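Local coordinates for manganese lipoxygenase (Gaeumannomyces graminis, PDB 5FX8), which oxygenates linoleic and alpha-linolenic acids to 11S- and 13R-hydroperoxides, using a catalytic manganese ion with a bound water as the base that abstracts hydrogen, at residues M288-V291 with L292-I296; L162-S165 with M166-S170; E375-L378 with R379-L383. One frame throughout, in Å; residues are numbered along the deposited sequence.

Contact 1: M288-V291 with L292-I296. With MN (manganese (II) ion), chain I.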
loop_
_atom_site.group_PDB
_atom_site.type_symbol
_atom_site.label_atom_id
_atom_site.label_comp_id
_atom_site.label_asym_id
_atom_site.label_seq_id
_atom_site.Cartn_x
_atom_site.Cartn_y
_atom_site.Cartn_z
ATOM N N MET A 288 7.312 11.515 -3.185
ATOM C CA MET A 288 8.108 12.092 -2.117
ATOM C C MET A 288 7.317 13.064 -1.272
ATOM O O MET A 288 7.625 13.270 -0.097
ATOM C CB MET A 288 9.353 12.738 -2.705
ATOM C CG MET A 288 10.336 11.709 -3.204
ATOM S SD MET A 288 10.675 10.475 -1.944
ATOM C CE MET A 288 9.946 9.061 -2.614
ATOM N N TYR A 289 6.285 13.646 -1.827
ATOM C CA TYR A 289 5.404 14.403 -0.988
ATOM C C TYR A 289 4.632 13.501 -0.039
ATOM O O TYR A 289 4.313 13.943 1.057
ATOM C CB TYR A 289 4.470 15.224 -1.863
ATOM C CG TYR A 289 3.528 16.099 -1.081
ATOM C CD1 TYR A 289 3.939 17.328 -0.596
ATOM C CD2 TYR A 289 2.232 15.703 -0.843
ATOM C CE1 TYR A 289 3.086 18.130 0.106
ATOM C CE2 TYR A 289 1.361 16.503 -0.141
ATOM C CZ TYR A 289 1.790 17.719 0.335
ATOM O OH TYR A 289 0.923 18.524 1.047
ATOM N N HIS A 290 4.317 12.247 -0.420
ATOM C CA HIS A 290 3.486 11.456 0.500
ATOM C C HIS A 290 4.220 11.038 1.763
ATOM O O HIS A 290 3.583 10.530 2.696
ATOM C CB HIS A 290 2.907 10.212 -0.180
ATOM C CG HIS A 290 3.686 8.955 0.054
ATOM N ND1 HIS A 290 4.849 8.686 -0.623
ATOM C CD2 HIS A 290 3.454 7.877 0.846
ATOM C CE1 HIS A 290 5.315 7.510 -0.241
ATOM N NE2 HIS A 290 4.489 6.998 0.652
ATOM N N VAL A 291 5.538 11.221 1.815
ATOM C CA VAL A 291 6.258 11.082 3.073
ATOM C C VAL A 291 5.551 11.866 4.166
ATOM O O VAL A 291 5.428 11.403 5.307
ATOM C CB VAL A 291 7.711 11.534 2.877
ATOM C CG1 VAL A 291 8.489 11.484 4.164
ATOM C CG2 VAL A 291 8.336 10.650 1.881
ATOM N N LEU A 292 5.005 13.029 3.807
ATOM C CA LEU A 292 4.261 13.847 4.752
ATOM C C LEU A 292 2.942 13.188 5.156
ATOM O O LEU A 292 2.512 13.311 6.310
ATOM C CB LEU A 292 4.051 15.236 4.152
ATOM C CG LEU A 292 5.291 16.118 3.961
ATOM C CD1 LEU A 292 4.941 17.407 3.301
ATOM C CD2 LEU A 292 5.782 16.452 5.280
ATOM N N PHE A 293 2.291 12.468 4.241
ATOM C CA PHE A 293 1.155 11.651 4.651
ATOM C C PHE A 293 1.579 10.602 5.658
ATOM O O PHE A 293 0.738 10.094 6.389
ATOM C CB PHE A 293 0.482 10.924 3.478
ATOM C CG PHE A 293 -0.143 11.821 2.437
ATOM C CD1 PHE A 293 -0.024 13.187 2.492
ATOM C CD2 PHE A 293 -0.846 11.280 1.379
ATOM C CE1 PHE A 293 -0.587 13.985 1.522
ATOM C CE2 PHE A 293 -1.422 12.092 0.411
ATOM C CZ PHE A 293 -1.281 13.429 0.488
ATOM N N HIS A 294 2.858 10.237 5.700
ATOM C CA HIS A 294 3.287 9.355 6.781
ATOM C C HIS A 294 3.611 10.128 8.062
ATOM O O HIS A 294 3.172 9.740 9.140
ATOM C CB HIS A 294 4.490 8.518 6.339
ATOM C CG HIS A 294 4.145 7.334 5.492
ATOM N ND1 HIS A 294 3.678 6.156 6.020
ATOM C CD2 HIS A 294 4.203 7.147 4.154
ATOM C CE1 HIS A 294 3.463 5.291 5.048
ATOM N NE2 HIS A 294 3.774 5.868 3.902
ATOM N N THR A 295 4.334 11.238 7.972
ATOM C CA THR A 295 4.914 11.856 9.152
ATOM C C THR A 295 3.974 12.800 9.900
ATOM O O THR A 295 4.162 12.985 11.101
ATOM C CB THR A 295 6.225 12.590 8.806
ATOM O OG1 THR A 295 6.033 13.553 7.757
ATOM C CG2 THR A 295 7.240 11.624 8.368
ATOM N N ILE A 296 2.955 13.373 9.274
ATOM C CA ILE A 296 2.007 14.186 10.049
ATOM C C ILE A 296 1.121 13.320 10.955
ATOM O O ILE A 296 0.919 13.666 12.135
ATOM C CB ILE A 296 1.156 15.077 9.124
ATOM C CG1 ILE A 296 2.057 15.813 8.161
ATOM C CG2 ILE A 296 0.392 16.085 9.921
ATOM C CD1 ILE A 296 3.049 16.590 8.843
HETATM MN MN MN I . 3.601 5.108 1.922
HETATM O O HOH W 1 5.969 4.779 1.486
#
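His290 and His294, one helical turn apart, both bind the catalytic manganese: His290 NE2 lies 2.4 Å from the metal and His294 NE2 2.1 Å. The two imidazoles run side by side and point the same way. Their planes stand 66° apart, and His290 NE2 and CD2 lie at the edge of the His294 ring, near its plane. A water is also bound, its oxygen 2.4 Å from the manganese and in the plane of the His290 ring; His478, Asn482 and Val618 complete the site. On the far side of its ring, His290 ND1 bonds to the carbonyl oxygen of Gln287, which helps to fix the ring's rotation. The backbone beneath is helical but uneven. Thr295 N gives a regular bond to Val291 O at 2.9 Å, whereas His294 N has weak bonds to both His290 O and Val291 O, and Leu292 N reaches three residues back to Tyr289 O at 3.0 Å. The hydroxyl of Thr295 has its stronger partner in Thr80 OG1.

Away from the metal the contact turns apolar. With CG anti to its own backbone N (chi1 -178°), Tyr289 carries its ring across the side chains of the following turn, where CE1 meets Leu292 CD1 at 3.8 Å and CE2 meets Phe293 CE1 at 3.6 Å. The planes of the Tyr289 and Phe293 rings lie at 79°, an oblique pairing. Phe293 also turns one face to the CA of His290, near the ring's rim, and packs against Ala477 and Met481. The two histidines spaced by four on a long central helix, joined by a third histidine, an asparagine and the C-terminal residue, form the metal site of a manganese lipoxygenase.

Contact 2: L162-S165 with M166-S170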
loop_
_atom_site.group_PDB
_atom_site.type_symbol
_atom_site.label_atom_id
_atom_site.label_comp_id
_atom_site.label_asym_id
_atom_site.label_seq_id
_atom_site.Cartn_x
_atom_site.Cartn_y
_atom_site.Cartn_z
ATOM N N LEU A 162 -6.814 13.799 -23.055
ATOM C CA LEU A 162 -7.778 13.891 -21.966
ATOM C C LEU A 162 -7.363 13.004 -20.805
ATOM O O LEU A 162 -7.543 13.366 -19.641
ATOM C CB LEU A 162 -9.176 13.522 -22.447
ATOM C CG LEU A 162 -10.255 13.505 -21.358
ATOM C CD1 LEU A 162 -10.587 14.879 -20.925
ATOM C CD2 LEU A 162 -11.491 12.820 -21.809
ATOM N N LEU A 163 -6.800 11.839 -21.099
ATOM C CA LEU A 163 -6.280 11.012 -20.030
ATOM C C LEU A 163 -5.083 11.664 -19.361
ATOM O O LEU A 163 -4.872 11.475 -18.164
ATOM C CB LEU A 163 -5.915 9.636 -20.575
ATOM C CG LEU A 163 -5.233 8.580 -19.706
ATOM C CD1 LEU A 163 -5.582 7.235 -20.238
ATOM C CD2 LEU A 163 -3.731 8.725 -19.703
ATOM N N PHE A 164 -4.276 12.419 -20.105
ATOM C CA PHE A 164 -3.100 13.022 -19.498
ATOM C C PHE A 164 -3.477 14.186 -18.599
ATOM O O PHE A 164 -2.833 14.420 -17.573
ATOM C CB PHE A 164 -2.119 13.498 -20.563
ATOM C CG PHE A 164 -0.989 14.283 -20.002
ATOM C CD1 PHE A 164 0.022 13.650 -19.294
ATOM C CD2 PHE A 164 -0.955 15.653 -20.137
ATOM C CE1 PHE A 164 1.056 14.370 -18.749
ATOM C CE2 PHE A 164 0.065 16.378 -19.603
ATOM C CZ PHE A 164 1.081 15.739 -18.912
ATOM N N SER A 165 -4.491 14.946 -18.977
ATOM C CA SER A 165 -4.908 16.046 -18.124
ATOM C C SER A 165 -5.727 15.546 -16.934
ATOM O O SER A 165 -5.522 15.991 -15.802
ATOM C CB SER A 165 -5.688 17.056 -18.948
ATOM O OG SER A 165 -6.756 16.388 -19.570
ATOM N N MET A 166 -6.628 14.598 -17.158
ATOM C CA MET A 166 -7.474 14.136 -16.064
ATOM C C MET A 166 -6.703 13.441 -14.938
ATOM O O MET A 166 -7.203 13.397 -13.818
ATOM C CB MET A 166 -8.550 13.206 -16.596
ATOM C CG MET A 166 -9.656 13.925 -17.293
ATOM S SD MET A 166 -10.213 15.316 -16.336
ATOM C CE MET A 166 -11.522 14.518 -15.439
ATOM N N GLU A 167 -5.509 12.900 -15.197
ATOM C CA GLU A 167 -4.710 12.337 -14.120
ATOM C C GLU A 167 -4.461 13.340 -12.998
ATOM O O GLU A 167 -4.335 12.941 -11.838
ATOM C CB GLU A 167 -3.380 11.822 -14.668
ATOM C CG GLU A 167 -3.420 10.409 -15.230
ATOM C CD GLU A 167 -2.168 10.023 -16.020
ATOM O OE1 GLU A 167 -1.158 10.741 -15.975
ATOM O OE2 GLU A 167 -2.196 8.998 -16.725
ATOM N N ARG A 168 -4.376 14.635 -13.317
ATOM C CA ARG A 168 -4.163 15.660 -12.307
ATOM C C ARG A 168 -5.385 15.889 -11.436
ATOM O O ARG A 168 -5.305 16.670 -10.496
ATOM C CB ARG A 168 -3.767 16.996 -12.938
ATOM C CG ARG A 168 -2.781 16.929 -14.070
ATOM C CD ARG A 168 -1.616 16.059 -13.745
ATOM N NE ARG A 168 -1.375 15.084 -14.788
ATOM C CZ ARG A 168 -0.653 13.997 -14.618
ATOM N NH1 ARG A 168 -0.124 13.761 -13.450
ATOM N NH2 ARG A 168 -0.463 13.160 -15.612
ATOM N N LEU A 169 -6.519 15.275 -11.749
ATOM C CA LEU A 169 -7.714 15.335 -10.922
ATOM C C LEU A 169 -8.075 13.953 -10.372
ATOM O O LEU A 169 -9.179 13.758 -9.872
ATOM C CB LEU A 169 -8.886 15.939 -11.702
ATOM C CG LEU A 169 -8.706 17.394 -12.166
ATOM C CD1 LEU A 169 -9.701 17.795 -13.224
ATOM C CD2 LEU A 169 -8.797 18.395 -11.041
ATOM N N SER A 170 -7.164 12.990 -10.443
ATOM C CA SER A 170 -7.473 11.654 -9.956
ATOM C C SER A 170 -6.243 10.950 -9.390
ATOM O O SER A 170 -6.075 10.894 -8.175
ATOM C CB SER A 170 -8.099 10.829 -11.069
ATOM O OG SER A 170 -7.278 10.816 -12.197
#
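Leu162 meets Met166 through backbone and side chain alike, in the last turn of helix 161-166. Its carbonyl oxygen accepts Met166 N at 2.9 Å, an ordinary helical bond, and its CD1 lies 3.9 Å from Met166 CG, the two side chains running the same way. One residue on, Leu163 O takes only a weak bond from Glu167 N. CD2 of Leu163 lies beside Glu167 OE2, the two side chains crossing at a slant.

Phe164 has a different kind of partner. As the regular i to i+4 amide bonding gives out ahead of the loop to strand 177-178, its carbonyl oxygen takes not the amide of Arg168 but the side chain: Arg168 NE comes in at 3.2 Å, almost in line with the C=O and close to the guanidinium plane, while NH2 of the same arginine adds a weak bond. Bends at chi2 (-47°) and chi3 fold the Arg168 chain back over the preceding turn to make this possible. There the guanidinium also meets the Phe164 ring in an off-centre cation-pi contact, with Arg168 CZ 5.0 Å from the ring centroid and the planes 53° apart. Ser165 receives the amide instead, Arg168 N to Ser165 O at 3.1 Å, three residues back. Ser165 OG is engaged by Phe247 O and Asp161 O.

Beyond Arg168 the chain closes on Met166 O, which Leu169 N and Ser170 OG (3.0 Å) reach from opposite faces of the carbonyl plane. The buried guanidinium also makes salt bridges to Glu167 through NH2 and, on helix 268-305, to Asp282 through NH1; His496 binds Glu167 OE1. A positive charge with two carboxylates, a carbonyl and an aromatic ring around it is well compensated, and probably stays ionised in this enclosed place.

Contact 3: E375-L378 with R379-L383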
loop_
_atom_site.group_PDB
_atom_site.type_symbol
_atom_site.label_atom_id
_atom_site.label_comp_id
_atom_site.label_asym_id
_atom_site.label_seq_id
_atom_site.Cartn_x
_atom_site.Cartn_y
_atom_site.Cartn_z
ATOM N N GLU A 375 -11.512 19.816 1.800
ATOM C CA GLU A 375 -12.037 20.996 1.136
ATOM C C GLU A 375 -11.180 22.217 1.397
ATOM O O GLU A 375 -11.068 23.082 0.532
ATOM C CB GLU A 375 -13.474 21.240 1.557
ATOM C CG GLU A 375 -14.398 20.168 1.060
ATOM C CD GLU A 375 -15.845 20.573 1.092
ATOM O OE1 GLU A 375 -16.175 21.571 1.777
ATOM O OE2 GLU A 375 -16.652 19.897 0.411
ATOM N N LYS A 376 -10.562 22.310 2.563
ATOM C CA LYS A 376 -9.678 23.434 2.803
ATOM C C LYS A 376 -8.508 23.426 1.819
ATOM O O LYS A 376 -8.167 24.462 1.237
ATOM C CB LYS A 376 -9.221 23.390 4.256
ATOM C CG LYS A 376 -8.247 24.448 4.631
ATOM C CD LYS A 376 -8.787 25.849 4.388
ATOM C CE LYS A 376 -7.714 26.928 4.624
ATOM N NZ LYS A 376 -8.256 28.324 4.529
ATOM N N ASP A 377 -7.920 22.252 1.580
ATOM C CA ASP A 377 -6.851 22.130 0.601
ATOM C C ASP A 377 -7.334 22.470 -0.800
ATOM O O ASP A 377 -6.735 23.301 -1.494
ATOM C CB ASP A 377 -6.292 20.722 0.642
ATOM C CG ASP A 377 -5.308 20.464 -0.451
ATOM O OD1 ASP A 377 -4.404 21.300 -0.643
ATOM O OD2 ASP A 377 -5.421 19.433 -1.133
ATOM N N LEU A 378 -8.411 21.818 -1.251
ATOM C CA LEU A 378 -8.843 22.029 -2.629
ATOM C C LEU A 378 -9.314 23.451 -2.846
ATOM O O LEU A 378 -9.160 23.993 -3.937
ATOM C CB LEU A 378 -9.949 21.051 -3.004
ATOM C CG LEU A 378 -9.588 19.574 -2.975
ATOM C CD1 LEU A 378 -10.804 18.680 -3.167
ATOM C CD2 LEU A 378 -8.520 19.272 -4.002
ATOM N N ARG A 379 -9.895 24.067 -1.830
ATOM C CA ARG A 379 -10.335 25.445 -1.987
ATOM C C ARG A 379 -9.153 26.381 -2.012
ATOM O O ARG A 379 -9.146 27.354 -2.760
ATOM C CB ARG A 379 -11.292 25.852 -0.873
ATOM C CG ARG A 379 -12.684 25.357 -1.050
ATOM C CD ARG A 379 -13.599 25.986 -0.037
ATOM N NE ARG A 379 -14.905 25.353 -0.040
ATOM C CZ ARG A 379 -15.885 25.674 -0.874
ATOM N NH1 ARG A 379 -15.694 26.627 -1.759
ATOM N NH2 ARG A 379 -17.049 25.050 -0.811
ATOM N N SER A 380 -8.142 26.112 -1.198
ATOM C CA SER A 380 -6.945 26.925 -1.283
ATOM C C SER A 380 -6.292 26.817 -2.660
ATOM O O SER A 380 -5.694 27.781 -3.126
ATOM C CB SER A 380 -5.968 26.527 -0.195
ATOM O OG SER A 380 -5.162 25.484 -0.695
ATOM N N ARG A 381 -6.396 25.677 -3.333
ATOM C CA ARG A 381 -5.928 25.584 -4.709
ATOM C C ARG A 381 -6.972 25.962 -5.750
ATOM O O ARG A 381 -6.692 25.826 -6.939
ATOM C CB ARG A 381 -5.425 24.177 -5.007
ATOM C CG ARG A 381 -4.181 23.859 -4.227
ATOM C CD ARG A 381 -3.627 22.526 -4.529
ATOM N NE ARG A 381 -4.393 21.455 -3.939
ATOM C CZ ARG A 381 -4.617 20.314 -4.552
ATOM N NH1 ARG A 381 -4.157 20.117 -5.755
ATOM N NH2 ARG A 381 -5.291 19.375 -3.962
ATOM N N GLY A 382 -8.157 26.418 -5.363
ATOM C CA GLY A 382 -9.117 26.882 -6.342
ATOM C C GLY A 382 -9.826 25.819 -7.156
ATOM O O GLY A 382 -10.252 26.102 -8.262
ATOM N N LEU A 383 -10.005 24.615 -6.627
ATOM C CA LEU A 383 -10.583 23.515 -7.386
ATOM C C LEU A 383 -12.031 23.164 -7.024
ATOM O O LEU A 383 -12.563 22.213 -7.593
ATOM C CB LEU A 383 -9.711 22.273 -7.220
ATOM C CG LEU A 383 -8.230 22.447 -7.555
ATOM C CD1 LEU A 383 -7.510 21.169 -7.463
ATOM C CD2 LEU A 383 -8.048 22.964 -8.932
#
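Leu378 is the most extensively covered residue here, and its carbonyl oxygen receives Leu383 N at 2.9 Å with a nearly straight N-H (174°). Together with Gly382 N to Arg379 O, also 2.9 Å, this makes a Schellman motif closing helix 374-380, and Gly382 takes the positive phi that turns the chain away. The turn brings Leu383 back beside the last helical residues: its CD1 lies 4.1 Å from Leu378 CD2, the two leucines crossing at about a right angle. Phe395 packs on both.

Arg379 pairs with Glu375, one turn earlier. Its amide bonds to Glu375 O at 2.8 Å, and the side chain starts beside that same carbonyl before it extends outward. Glu375 OE1 is near Arg379 NE but too distant for a salt bridge; OE2 of the glutamate binds Tyr398 OH. The guanidinium goes to another molecule, NH1 bonding to Ala232 O of the zonadhesin chain.

Arg381 grips Asp377 side-on, one turn back, with two nitrogens for two oxygens: NH2 to OD2 at 2.8 Å and NE to OD1 at 3.3 Å. The planes are only 22° apart yet stepped, so both oxygens are met from above the carboxylate plane. In Asp377 a chi1 of 173° sets CG beside the carbonyl carbon, which brings the carboxylate within bonding distance of Arg381. Asp377 O is shared as well, taking Ser380 OG at 2.8 Å besides the amide of Arg381. Leu383 CD1 covers one guanidinium face near its rim, while NH1 binds the carbonyls of Pro173 and Leu176. With the carboxylate at one edge and two carbonyls beyond, the arginine ties the end of this short helix to the 173-176 loop, its charge probably balanced largely by Asp377.

Along the chain the order is contact 2, contact 1, contact 3, all in the lipoxygenase fold. Centre to centre, contacts 1 and 2 are about 22 Å apart, 1 and 3 about 19 Å, and 2 and 3 about 17 Å, and none touches another. Contact 1 is the most central, on the long helix 268-305. An earlier part of that same helix receives Phe164 and Arg168 of contact 2. The loop that leaves 166-170 toward strand 177-178 then reaches the other two: Tyr174 meets Phe293 edge-to-face, and Pro173 and Leu176 hold Arg381. The metal-bearing helix thus touches contact 2 directly and is linked to contact 3 through that loop.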